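Local coordinates for bacterial bifunctional deaminase-reductase C-terminal domain-containing protein (Corynebacterium diphtheriae, PDB 2P4G), which probably acts as an NADP-linked reductase of the riboflavin-pathway type, resembling enzymes that reduce 5-amino-6-(5-phosphoribosylamino)uracil, at residues A[239-245]-A[256-261]; A[35-41]-A[209-215]; A[214-218]-A[251-255]. One frame throughout, in Å; residues are numbered along the deposited sequence.

Interaction 1 (A[239-245]-A[256-261]); sequences TRLVLEM and SRYKVI. With NO3 (nitrate ion), chain B.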
loop_
_atom_site.group_PDB
_atom_site.type_symbol
_atom_site.label_atom_id
_atom_site.label_comp_id
_atom_site.label_asym_id
_atom_site.label_seq_id
_atom_site.Cartn_x
_atom_site.Cartn_y
_atom_site.Cartn_z
ATOM N N THR A 239 -6.488 10.559 6.130
ATOM C CA THR A 239 -5.590 11.386 6.923
ATOM C C THR A 239 -4.246 11.500 6.253
ATOM O O THR A 239 -3.872 10.632 5.479
ATOM C CB THR A 239 -5.391 10.852 8.367
ATOM O OG1 THR A 239 -4.499 11.730 9.076
ATOM C CG2 THR A 239 -4.827 9.459 8.384
ATOM N N ARG A 240 -3.526 12.574 6.553
ATOM C CA ARG A 240 -2.170 12.719 6.075
ATOM C C ARG A 240 -1.136 12.416 7.159
ATOM O O ARG A 240 -1.402 12.489 8.391
ATOM C CB ARG A 240 -1.923 14.085 5.415
ATOM C CG ARG A 240 -1.005 13.989 4.136
ATOM C CD ARG A 240 -0.673 15.343 3.541
ATOM N NE ARG A 240 0.629 15.387 2.857
ATOM C CZ ARG A 240 1.822 15.440 3.463
ATOM N NH1 ARG A 240 1.918 15.436 4.794
ATOM N NH2 ARG A 240 2.937 15.488 2.732
ATOM N N LEU A 241 0.037 12.030 6.657
ATOM C CA LEU A 241 1.121 11.518 7.459
ATOM C C LEU A 241 2.326 12.371 7.186
ATOM O O LEU A 241 2.393 13.021 6.135
ATOM C CB LEU A 241 1.401 10.080 7.057
ATOM C CG LEU A 241 0.255 9.075 7.215
ATOM C CD1 LEU A 241 0.642 7.674 6.671
ATOM C CD2 LEU A 241 -0.154 8.987 8.689
ATOM N N VAL A 242 3.235 12.429 8.161
ATOM C CA VAL A 242 4.573 13.006 7.983
ATOM C C VAL A 242 5.541 11.845 8.098
ATOM O O VAL A 242 5.596 11.179 9.135
ATOM C CB VAL A 242 4.889 14.098 9.035
ATOM C CG1 VAL A 242 6.380 14.530 8.997
ATOM C CG2 VAL A 242 3.985 15.296 8.821
ATOM N N LEU A 243 6.256 11.571 7.013
ATOM C CA LEU A 243 7.297 10.556 7.006
ATOM C C LEU A 243 8.446 11.052 7.883
ATOM O O LEU A 243 8.950 12.148 7.689
ATOM C CB LEU A 243 7.786 10.281 5.576
ATOM C CG LEU A 243 8.834 9.168 5.425
ATOM C CD1 LEU A 243 8.255 7.819 5.842
ATOM C CD2 LEU A 243 9.423 9.130 3.987
ATOM N N GLU A 244 8.827 10.242 8.860
ATOM C CA GLU A 244 9.904 10.584 9.777
ATOM C C GLU A 244 11.174 9.763 9.560
ATOM O O GLU A 244 12.281 10.264 9.761
ATOM C CB GLU A 244 9.433 10.375 11.198
ATOM C CG GLU A 244 8.414 11.363 11.698
ATOM C CD GLU A 244 7.999 11.065 13.131
ATOM O OE1 GLU A 244 8.245 9.941 13.612
ATOM O OE2 GLU A 244 7.422 11.951 13.773
HETATM N N MSE A 245 11.002 8.505 9.176
HETATM C CA MSE A 245 12.087 7.538 9.074
HETATM C C MSE A 245 11.790 6.664 7.890
HETATM O O MSE A 245 10.675 6.220 7.744
HETATM C CB MSE A 245 12.112 6.600 10.277
HETATM C CG MSE A 245 12.445 7.208 11.605
HETATM SE SE MSE A 245 14.356 7.559 11.777
HETATM C CE MSE A 245 14.958 5.727 11.702
ATOM N N SER A 256 9.038 2.173 7.399
ATOM C CA SER A 256 8.672 3.578 7.400
ATOM C C SER A 256 8.061 3.912 8.755
ATOM O O SER A 256 7.328 3.119 9.311
ATOM C CB SER A 256 7.659 3.868 6.288
ATOM O OG SER A 256 6.431 3.217 6.555
ATOM N N ARG A 257 8.410 5.075 9.287
ATOM C CA ARG A 257 7.790 5.605 10.460
ATOM C C ARG A 257 7.169 6.927 10.066
ATOM O O ARG A 257 7.875 7.827 9.539
ATOM C CB ARG A 257 8.820 5.855 11.548
ATOM C CG ARG A 257 8.170 6.149 12.892
ATOM C CD ARG A 257 9.194 6.392 13.966
ATOM N NE ARG A 257 9.806 7.687 13.801
ATOM C CZ ARG A 257 10.857 8.110 14.495
ATOM N NH1 ARG A 257 11.423 7.336 15.399
ATOM N NH2 ARG A 257 11.327 9.327 14.273
ATOM N N TYR A 258 5.866 7.044 10.332
ATOM C CA TYR A 258 5.096 8.267 10.098
ATOM C C TYR A 258 4.499 8.820 11.374
ATOM O O TYR A 258 4.096 8.068 12.262
ATOM C CB TYR A 258 3.903 7.979 9.209
ATOM C CG TYR A 258 4.208 7.499 7.816
ATOM C CD1 TYR A 258 4.398 8.414 6.764
ATOM C CD2 TYR A 258 4.248 6.129 7.524
ATOM C CE1 TYR A 258 4.636 7.977 5.452
ATOM C CE2 TYR A 258 4.498 5.677 6.213
ATOM C CZ TYR A 258 4.675 6.607 5.189
ATOM O OH TYR A 258 4.915 6.162 3.920
ATOM N N LYS A 259 4.367 10.137 11.411
ATOM C CA LYS A 259 3.616 10.822 12.447
ATOM C C LYS A 259 2.204 11.028 11.934
ATOM O O LYS A 259 2.013 11.548 10.837
ATOM C CB LYS A 259 4.281 12.163 12.767
ATOM C CG LYS A 259 3.441 13.172 13.568
ATOM C CD LYS A 259 3.101 12.688 14.974
ATOM C CE LYS A 259 2.881 13.846 15.928
ATOM N NZ LYS A 259 4.069 14.756 16.024
ATOM N N VAL A 260 1.214 10.641 12.732
ATOM C CA VAL A 260 -0.193 10.799 12.353
ATOM C C VAL A 260 -0.708 12.198 12.665
ATOM O O VAL A 260 -0.615 12.652 13.782
ATOM C CB VAL A 260 -1.080 9.763 13.052
ATOM C CG1 VAL A 260 -2.540 10.029 12.759
ATOM C CG2 VAL A 260 -0.681 8.377 12.624
ATOM N N ILE A 261 -1.263 12.873 11.672
ATOM C CA ILE A 261 -1.657 14.282 11.843
ATOM C C ILE A 261 -3.154 14.445 12.169
ATOM O O ILE A 261 -4.032 14.082 11.379
ATOM C CB ILE A 261 -1.280 15.098 10.613
ATOM C CG1 ILE A 261 0.234 14.999 10.377
ATOM C CG2 ILE A 261 -1.722 16.552 10.780
ATOM C CD1 ILE A 261 0.645 15.230 8.920
HETATM N N NO3 B . 2.154 16.075 -1.195
HETATM O O1 NO3 B . 1.676 16.051 -2.509
HETATM O O2 NO3 B . 1.608 15.227 -0.222
HETATM O O3 NO3 B . 3.185 16.960 -0.864
HETATM O O HOH W 1 -5.126 14.806 8.996
#
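Tyr-258 stands with its ring clamped between two leucines of the facing strand. CD1 of Leu-241 lies over one face, 3.9 Å from the ring centroid, and CD1 of Leu-243 sits over the opposite face; both are CH-pi contacts displaced toward the rim. The side chains of Leu-241 and Tyr-258 cross at about a right angle, and Leu-241 CB also touches Tyr-258 CD1. A chi1 of -63° sets CG of Tyr-258 beside its backbone N and so places the ring between the two leucines.

On the other sheet face, which Val-242 and Lys-259 share, Arg-257 meets Met-245, a selenomethionine that sets CG over the centre of the guanidinium face, 3.4 Å from Arg-257 CZ. Glu-244 approaches differently: its OE1 is 2.7 Å from Arg-257 NE in a salt bridge whose hydrogen bond is weak, the carboxylate plane standing 79° from the guanidinium plane. Both residues face Arg-257 because the antiparallel hairpin carries a classic beta bulge here, and Arg-257 O accepts from Glu-244 N at 2.7 Å and from Met-245 N at 3.2 Å.

Arg-257 NH1 also donates to the carbonyls of Ile-21 and Gly-24, while Glu-244 OE1 forms a second salt bridge with Arg-211. The buried arginine is thus gripped by carbonyls and a carboxylate, and the two cations sharing OE1 would be expected to keep Glu-244 ionised.

Interaction 2 (A[35-41]-A[209-215]); sequences ECRAIAI and VDRLHLT. With EDO (1,2-ethanediol), chain L.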
loop_
_atom_site.group_PDB
_atom_site.type_symbol
_atom_site.label_atom_id
_atom_site.label_comp_id
_atom_site.label_asym_id
_atom_site.label_seq_id
_atom_site.Cartn_x
_atom_site.Cartn_y
_atom_site.Cartn_z
ATOM N N GLU A 35 2.212 7.849 24.673
ATOM C CA GLU A 35 2.254 7.762 23.234
ATOM C C GLU A 35 1.609 6.449 22.787
ATOM O O GLU A 35 1.763 5.434 23.436
ATOM C CB GLU A 35 3.691 7.847 22.727
ATOM C CG GLU A 35 3.741 8.162 21.233
ATOM C CD GLU A 35 5.113 8.064 20.617
ATOM O OE1 GLU A 35 6.133 8.106 21.338
ATOM O OE2 GLU A 35 5.160 7.938 19.389
ATOM N N CYS A 36 0.852 6.506 21.696
ATOM C CA CYS A 36 0.326 5.304 21.061
ATOM C C CYS A 36 0.832 5.183 19.627
ATOM O O CYS A 36 0.764 6.136 18.851
ATOM C CB CYS A 36 -1.198 5.341 21.049
ATOM S SG CYS A 36 -1.969 3.944 20.228
ATOM N N ARG A 37 1.330 3.998 19.300
ATOM C CA ARG A 37 1.843 3.688 17.983
ATOM C C ARG A 37 1.187 2.436 17.454
ATOM O O ARG A 37 0.957 1.485 18.195
ATOM C CB ARG A 37 3.345 3.452 18.019
ATOM C CG ARG A 37 4.086 4.599 18.610
ATOM C CD ARG A 37 5.516 4.575 18.155
ATOM N NE ARG A 37 6.350 5.547 18.850
ATOM C CZ ARG A 37 7.667 5.587 18.725
ATOM N NH1 ARG A 37 8.293 4.710 17.946
ATOM N NH2 ARG A 37 8.357 6.491 19.390
ATOM N N ALA A 38 0.894 2.454 16.164
ATOM C CA ALA A 38 0.401 1.280 15.474
ATOM C C ALA A 38 1.576 0.707 14.682
ATOM O O ALA A 38 2.355 1.463 14.120
ATOM C CB ALA A 38 -0.751 1.658 14.568
ATOM N N ILE A 39 1.720 -0.617 14.671
ATOM C CA ILE A 39 2.761 -1.278 13.879
ATOM C C ILE A 39 2.128 -2.278 12.923
ATOM O O ILE A 39 1.302 -3.095 13.316
ATOM C CB ILE A 39 3.877 -1.928 14.760
ATOM C CG1 ILE A 39 4.963 -2.526 13.872
ATOM C CG2 ILE A 39 3.314 -2.986 15.753
ATOM C CD1 ILE A 39 6.316 -2.469 14.476
ATOM N N ALA A 40 2.483 -2.197 11.645
ATOM C CA ALA A 40 1.749 -2.983 10.658
ATOM C C ALA A 40 2.646 -3.368 9.478
ATOM O O ALA A 40 3.705 -2.768 9.269
ATOM C CB ALA A 40 0.457 -2.232 10.208
ATOM N N ILE A 41 2.242 -4.429 8.785
ATOM C CA ILE A 41 2.885 -4.893 7.564
ATOM C C ILE A 41 1.842 -4.961 6.444
ATOM O O ILE A 41 0.684 -5.290 6.671
ATOM C CB ILE A 41 3.612 -6.282 7.794
ATOM C CG1 ILE A 41 4.469 -6.664 6.578
ATOM C CG2 ILE A 41 2.631 -7.361 8.135
ATOM C CD1 ILE A 41 5.492 -7.753 6.884
ATOM N N VAL A 209 -3.909 7.242 17.524
ATOM C CA VAL A 209 -2.627 6.809 16.980
ATOM C C VAL A 209 -1.774 8.038 16.724
ATOM O O VAL A 209 -2.184 8.939 15.983
ATOM C CB VAL A 209 -2.834 5.983 15.690
ATOM C CG1 VAL A 209 -1.484 5.540 15.090
ATOM C CG2 VAL A 209 -3.730 4.756 15.990
ATOM N N ASP A 210 -0.620 8.102 17.381
ATOM C CA ASP A 210 0.318 9.230 17.232
ATOM C C ASP A 210 1.316 8.997 16.116
ATOM O O ASP A 210 1.729 9.925 15.451
ATOM C CB ASP A 210 1.125 9.420 18.509
ATOM C CG ASP A 210 0.259 9.676 19.689
ATOM O OD1 ASP A 210 -0.451 10.690 19.632
ATOM O OD2 ASP A 210 0.268 8.873 20.652
ATOM N N ARG A 211 1.749 7.745 15.982
ATOM C CA ARG A 211 2.741 7.331 14.984
ATOM C C ARG A 211 2.396 5.959 14.478
ATOM O O ARG A 211 1.781 5.175 15.192
ATOM C CB ARG A 211 4.147 7.221 15.565
ATOM C CG ARG A 211 4.848 8.484 15.547
ATOM C CD ARG A 211 6.279 8.397 16.004
ATOM N NE ARG A 211 6.748 9.773 15.982
ATOM C CZ ARG A 211 6.438 10.681 16.903
ATOM N NH1 ARG A 211 5.744 10.355 17.992
ATOM N NH2 ARG A 211 6.879 11.917 16.761
ATOM N N LEU A 212 2.873 5.688 13.267
ATOM C CA LEU A 212 2.689 4.427 12.588
ATOM C C LEU A 212 4.047 3.908 12.143
ATOM O O LEU A 212 4.803 4.641 11.521
ATOM C CB LEU A 212 1.789 4.653 11.370
ATOM C CG LEU A 212 1.516 3.511 10.402
ATOM C CD1 LEU A 212 0.882 2.328 11.108
ATOM C CD2 LEU A 212 0.641 4.061 9.298
ATOM N N HIS A 213 4.345 2.661 12.505
ATOM C CA HIS A 213 5.409 1.907 11.899
ATOM C C HIS A 213 4.793 1.009 10.840
ATOM O O HIS A 213 4.011 0.135 11.166
ATOM C CB HIS A 213 6.108 1.058 12.937
ATOM C CG HIS A 213 6.866 1.861 13.922
ATOM N ND1 HIS A 213 8.202 2.155 13.772
ATOM C CD2 HIS A 213 6.464 2.478 15.056
ATOM C CE1 HIS A 213 8.593 2.914 14.779
ATOM N NE2 HIS A 213 7.558 3.113 15.578
ATOM N N LEU A 214 5.142 1.238 9.579
ATOM C CA LEU A 214 4.585 0.453 8.476
ATOM C C LEU A 214 5.736 -0.155 7.705
ATOM O O LEU A 214 6.680 0.549 7.303
ATOM C CB LEU A 214 3.724 1.319 7.562
ATOM C CG LEU A 214 3.087 0.626 6.342
ATOM C CD1 LEU A 214 1.966 -0.291 6.766
ATOM C CD2 LEU A 214 2.593 1.671 5.341
ATOM N N THR A 215 5.672 -1.475 7.564
ATOM C CA THR A 215 6.575 -2.237 6.735
ATOM C C THR A 215 5.847 -2.556 5.439
ATOM O O THR A 215 4.735 -3.066 5.472
ATOM C CB THR A 215 6.948 -3.564 7.412
ATOM O OG1 THR A 215 7.518 -3.278 8.693
ATOM C CG2 THR A 215 7.931 -4.399 6.532
HETATM C C1 EDO L . -0.632 -6.283 9.499
HETATM O O1 EDO L . 0.349 -5.805 10.437
HETATM C C2 EDO L . -1.629 -7.187 10.226
HETATM O O2 EDO L . -2.523 -6.385 11.003
#
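His-213, Ala-38 and Arg-37 form the heart of this parallel pairing, whose strands run 13° apart. The imidazole of His-213 meets Arg-37 at its edge: NE2 accepts from Arg-37 NH1 at 2.9 Å, the donor lying in the ring plane, and guanidinium and ring are turned 20° from each other. The extended chain of Arg-37 lies beside that of Arg-211, pointing the same way, and both donate to one oxygen. Glu-35 OE2 takes Arg-37 NE at 2.7 Å and Arg-211 NH1 at 2.9 Å from opposite faces of its carboxylate, gathering two cations round one anion; Arg-211 NE is held in turn by a salt bridge to Glu-244.

On the other sheet face Ala-38 CB rests 3.9 Å from Leu-212 CD1 and 4.0 Å from Val-209 CG1. Its backbone bonds both ways, N to Arg-211 O and O from His-213 N. At the start, Asp-210 OD2 accepts from Cys-36 N at 2.7 Å in an almost straight bond, while OD1 turns to Arg-262.

Strand 35-43 is flanked on its far edge by strand 190-195, and strand 211-217 by strand 254-260; helix 60-72 packs over Ile-39, with Trp-72 making a cation-pi contact to Arg-37.

Interaction 3 (A[214-218]-A[251-255]); sequences LTIAP and NGLIF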
loop_
_atom_site.group_PDB
_atom_site.type_symbol
_atom_site.label_atom_id
_atom_site.label_comp_id
_atom_site.label_asym_id
_atom_site.label_seq_id
_atom_site.Cartn_x
_atom_site.Cartn_y
_atom_site.Cartn_z
ATOM N N LEU A 214 5.142 1.238 9.579
ATOM C CA LEU A 214 4.585 0.453 8.476
ATOM C C LEU A 214 5.736 -0.155 7.705
ATOM O O LEU A 214 6.680 0.549 7.303
ATOM C CB LEU A 214 3.724 1.319 7.562
ATOM C CG LEU A 214 3.087 0.626 6.342
ATOM C CD1 LEU A 214 1.966 -0.291 6.766
ATOM C CD2 LEU A 214 2.593 1.671 5.341
ATOM N N THR A 215 5.672 -1.475 7.564
ATOM C CA THR A 215 6.575 -2.237 6.735
ATOM C C THR A 215 5.847 -2.556 5.439
ATOM O O THR A 215 4.735 -3.066 5.472
ATOM C CB THR A 215 6.948 -3.564 7.412
ATOM O OG1 THR A 215 7.518 -3.278 8.693
ATOM C CG2 THR A 215 7.931 -4.399 6.532
ATOM N N ILE A 216 6.487 -2.259 4.308
ATOM C CA ILE A 216 5.926 -2.540 2.985
ATOM C C ILE A 216 6.745 -3.644 2.353
ATOM O O ILE A 216 7.947 -3.480 2.071
ATOM C CB ILE A 216 5.934 -1.316 2.092
ATOM C CG1 ILE A 216 5.208 -0.166 2.809
ATOM C CG2 ILE A 216 5.282 -1.661 0.734
ATOM C CD1 ILE A 216 5.677 1.185 2.439
ATOM N N ALA A 217 6.070 -4.771 2.157
ATOM C CA ALA A 217 6.697 -6.013 1.780
ATOM C C ALA A 217 6.734 -6.076 0.273
ATOM O O ALA A 217 5.804 -5.619 -0.404
ATOM C CB ALA A 217 5.926 -7.198 2.356
ATOM N N PRO A 218 7.835 -6.623 -0.276
ATOM C CA PRO A 218 8.011 -6.649 -1.713
ATOM C C PRO A 218 7.083 -7.675 -2.378
ATOM O O PRO A 218 7.544 -8.606 -3.040
ATOM C CB PRO A 218 9.480 -7.043 -1.850
ATOM C CG PRO A 218 9.719 -7.942 -0.665
ATOM C CD PRO A 218 8.963 -7.272 0.431
ATOM N N ASN A 251 16.222 -8.036 2.231
ATOM C CA ASN A 251 15.156 -8.695 1.482
ATOM C C ASN A 251 14.192 -7.729 0.780
ATOM O O ASN A 251 13.217 -8.167 0.183
ATOM C CB ASN A 251 14.382 -9.609 2.413
ATOM C CG ASN A 251 15.259 -10.691 3.010
ATOM O OD1 ASN A 251 15.415 -10.775 4.221
ATOM N ND2 ASN A 251 15.850 -11.513 2.156
ATOM N N GLY A 252 14.448 -6.429 0.869
ATOM C CA GLY A 252 13.697 -5.441 0.110
ATOM C C GLY A 252 12.413 -4.992 0.772
ATOM O O GLY A 252 11.562 -4.379 0.122
ATOM N N LEU A 253 12.269 -5.272 2.065
ATOM C CA LEU A 253 11.143 -4.752 2.813
ATOM C C LEU A 253 11.438 -3.310 3.168
ATOM O O LEU A 253 12.573 -2.979 3.513
ATOM C CB LEU A 253 10.888 -5.557 4.092
ATOM C CG LEU A 253 10.147 -6.912 3.974
ATOM C CD1 LEU A 253 11.022 -7.942 3.293
ATOM C CD2 LEU A 253 9.681 -7.385 5.370
ATOM N N ILE A 254 10.430 -2.447 3.057
ATOM C CA ILE A 254 10.605 -1.015 3.367
ATOM C C ILE A 254 10.053 -0.849 4.763
ATOM O O ILE A 254 9.007 -1.414 5.103
ATOM C CB ILE A 254 9.865 -0.060 2.403
ATOM C CG1 ILE A 254 10.287 -0.295 0.955
ATOM C CG2 ILE A 254 10.115 1.427 2.765
ATOM C CD1 ILE A 254 9.382 0.465 -0.050
ATOM N N PHE A 255 10.795 -0.111 5.580
ATOM C CA PHE A 255 10.346 0.227 6.893
ATOM C C PHE A 255 10.191 1.725 6.910
ATOM O O PHE A 255 11.102 2.448 6.508
ATOM C CB PHE A 255 11.350 -0.218 7.946
ATOM C CG PHE A 255 11.650 -1.671 7.898
ATOM C CD1 PHE A 255 10.753 -2.592 8.418
ATOM C CD2 PHE A 255 12.807 -2.131 7.321
ATOM C CE1 PHE A 255 11.016 -3.917 8.369
ATOM C CE2 PHE A 255 13.075 -3.475 7.281
ATOM C CZ PHE A 255 12.182 -4.372 7.805
HETATM O O HOH W 2 8.979 -3.633 -0.409
#
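Thr-215 opens the pairing against Phe-255, the two side chains side by side and pointing the same way. Its OG1 comes to the edge of the phenyl ring, 3.3 Å from Phe-255 CD1, while hydrogen-bonding to Asp-62; CG2 touches both Phe-255 CE1 and Leu-253 CD2, 3.7 Å from the latter. With chi1 at -57°, OG1 sits beside the backbone N and CG2 anti to it, which brings both branches against the ring.

Ile-216 makes the hydrogen-bonded pair with Ile-254: N donates to Ile-254 O at 2.8 Å and O accepts from Ile-254 N at 2.9 Å. Their CB atoms stand 4.1 Å apart on the other sheet face. Ile-216 O also accepts from a water that donates to Gly-252 O at 2.7 Å, linking it to the loop leading into strand 254-260. Beyond Ala-217, whose CA passes the branch of Leu-253, Pro-218 packs its ring on the 251-253 loop, setting CD 3.6 Å from Leu-253 CD1.

The antiparallel pair sits beside strand 35-43, which bonds to Thr-215 and Ala-217. Helix 60-72 packs on Phe-255 and Leu-253, whereas the isoleucine face meets the second subunit, with Ile-216 against Ile-216 and Ile-254 against Tyr-258 of that chain.

Four neighbouring strands of one mixed sheet carry all three contacts, in the order 35-43, 211-217, 254-260 and 237-248. Interaction 2 is the parallel joint and closes before interaction 1 opens along the chain; interactions 1 and 3 have alternating segments and share strand 254-260, as interactions 2 and 3 share strand 211-217, with Leu-214 and Thr-215 in both. The centres of interactions 1 and 2 lie about 9 Å apart, those of interactions 2 and 3 about 14 Å, and those of interactions 1 and 3 about 16 Å. The sheet thus passes from its parallel core to an antiparallel hairpin, where Thr-239 and Arg-240 pair with a strand of the second subunit and carry it across the dimer interface.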